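Local structure of aminopeptidase N (Francisella tularensis subsp. tularensis, 5DLL) at residues V819-A824 against K855-I860. The protein is a zinc-dependent M1-family aminopeptidase that releases N-terminal amino acids from peptides and probably helps to degrade intracellular peptides. Residues are numbered along the deposited sequence; the frame is centred on the assembly and turned at random.
Sequences VAARMA and KNVFEI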
# COMPACT_ATOMS: atom_id res chain seq x y z
N VAL A 819 4.36 -8.28 -18.14
CA VAL A 819 5.62 -7.63 -17.78
C VAL A 819 6.09 -6.69 -18.89
O VAL A 819 6.55 -5.58 -18.61
CB VAL A 819 6.71 -8.68 -17.49
CG1 VAL A 819 8.08 -8.03 -17.33
CG2 VAL A 819 6.36 -9.48 -16.24
N ALA A 820 5.97 -7.14 -20.14
CA ALA A 820 6.33 -6.29 -21.29
C ALA A 820 5.49 -5.01 -21.32
O ALA A 820 6.00 -3.94 -21.65
CB ALA A 820 6.16 -7.08 -22.58
N ALA A 821 4.21 -5.13 -20.97
CA ALA A 821 3.29 -4.00 -20.95
C ALA A 821 3.63 -3.01 -19.82
O ALA A 821 3.51 -1.79 -20.01
CB ALA A 821 1.86 -4.48 -20.80
N ARG A 822 4.04 -3.53 -18.67
CA ARG A 822 4.43 -2.69 -17.53
C ARG A 822 5.65 -1.86 -17.88
O ARG A 822 5.64 -0.64 -17.74
CB ARG A 822 4.74 -3.53 -16.29
CG ARG A 822 3.51 -4.04 -15.55
CD ARG A 822 3.86 -4.39 -14.11
NE ARG A 822 2.85 -5.24 -13.48
CZ ARG A 822 2.76 -6.56 -13.61
NH1 ARG A 822 3.62 -7.24 -14.36
NH2 ARG A 822 1.80 -7.22 -12.97
N MET A 823 6.70 -2.52 -18.37
CA MET A 823 7.93 -1.83 -18.74
C MET A 823 7.69 -0.78 -19.81
O MET A 823 8.45 0.17 -19.93
CB MET A 823 9.00 -2.81 -19.22
CG MET A 823 9.55 -3.71 -18.12
SD MET A 823 9.99 -2.83 -16.61
CE MET A 823 8.54 -3.11 -15.60
N ALA A 824 6.63 -0.97 -20.60
CA ALA A 824 6.25 -0.01 -21.63
C ALA A 824 5.72 1.30 -21.05
O ALA A 824 5.88 2.35 -21.68
CB ALA A 824 5.23 -0.62 -22.58
N LYS A 855 -1.25 -8.84 -28.63
CA LYS A 855 -2.43 -7.99 -28.58
C LYS A 855 -2.35 -7.02 -27.40
O LYS A 855 -2.53 -5.82 -27.58
CB LYS A 855 -3.69 -8.85 -28.49
CG LYS A 855 -4.99 -8.08 -28.29
CD LYS A 855 -6.20 -9.01 -28.37
CE LYS A 855 -7.41 -8.43 -27.66
NZ LYS A 855 -7.22 -8.33 -26.18
N ASN A 856 -2.06 -7.55 -26.22
CA ASN A 856 -1.98 -6.76 -24.98
C ASN A 856 -1.11 -5.50 -25.13
O ASN A 856 -1.57 -4.38 -24.90
CB ASN A 856 -1.43 -7.65 -23.84
CG ASN A 856 -1.51 -6.99 -22.46
OD1 ASN A 856 -2.17 -5.96 -22.28
ND2 ASN A 856 -0.84 -7.58 -21.48
N VAL A 857 0.13 -5.70 -25.55
CA VAL A 857 1.11 -4.63 -25.73
C VAL A 857 0.74 -3.69 -26.89
O VAL A 857 0.89 -2.47 -26.77
CB VAL A 857 2.52 -5.21 -25.99
CG1 VAL A 857 3.50 -4.13 -26.41
CG2 VAL A 857 3.01 -5.95 -24.75
N PHE A 858 0.28 -4.26 -28.00
CA PHE A 858 -0.18 -3.48 -29.16
C PHE A 858 -1.30 -2.51 -28.77
O PHE A 858 -1.32 -1.37 -29.22
CB PHE A 858 -0.64 -4.39 -30.30
CG PHE A 858 -1.06 -3.65 -31.54
CD1 PHE A 858 -0.12 -3.28 -32.50
CD2 PHE A 858 -2.38 -3.28 -31.74
CE1 PHE A 858 -0.49 -2.58 -33.63
CE2 PHE A 858 -2.76 -2.57 -32.87
CZ PHE A 858 -1.81 -2.21 -33.82
N GLU A 859 -2.23 -2.98 -27.94
CA GLU A 859 -3.40 -2.18 -27.53
C GLU A 859 -2.98 -1.00 -26.65
O GLU A 859 -3.35 0.14 -26.91
CB GLU A 859 -4.40 -3.05 -26.76
CG GLU A 859 -4.95 -4.25 -27.53
CD GLU A 859 -6.34 -4.04 -28.09
OE1 GLU A 859 -6.50 -4.10 -29.33
OE2 GLU A 859 -7.28 -3.82 -27.29
N ILE A 860 -2.21 -1.29 -25.61
CA ILE A 860 -1.79 -0.28 -24.64
C ILE A 860 -0.93 0.80 -25.30
O ILE A 860 -1.19 1.99 -25.15
CB ILE A 860 -1.06 -0.93 -23.44
CG1 ILE A 860 -2.04 -1.78 -22.63
CG2 ILE A 860 -0.44 0.14 -22.54
CD1 ILE A 860 -1.39 -2.72 -21.64
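Ala821 faces Val857, Asn856 and Ile860 across two helices that run roughly parallel, N to C, and most of the contact is apolar. The CB of Ala821 meets CD1 of Ile860 at 3.8 Å, methyl against methyl. Ile860 reaches it with its longer branch: CG1 lies anti to the carbonyl carbon (chi1 -67°) and the chain is extended beyond it. Val857 uses one methyl for both alanines, its CG2 standing 4.0 Å from CB of Ala820 and 4.0 Å from the backbone N of Ala821. The axes of segments 819-824 and 855-860 come within 9.2 Å and cross at -21°, with the short side chains of Ala820 and Ala821 turned to the other helix. The backbones are nearest at Ala821 and Val857, whose CA atoms are 5.3 Å apart. Both helices belong to the C-terminal all-helical, ARM-repeat-like region of this M1 aminopeptidase, with helix 835-849 between them in sequence. Val857 also touches Ile848 of that helix, while Ala820 and Val857 both lie against Asp813 of helix 800-815. A polar side chain also takes part: ND2 of Asn856 approaches CB of Ala821 at 4.2 Å, and the same side chain touches His817 and Gln818 at the start of helix 817-824. No hydrogen bond joins the two segments.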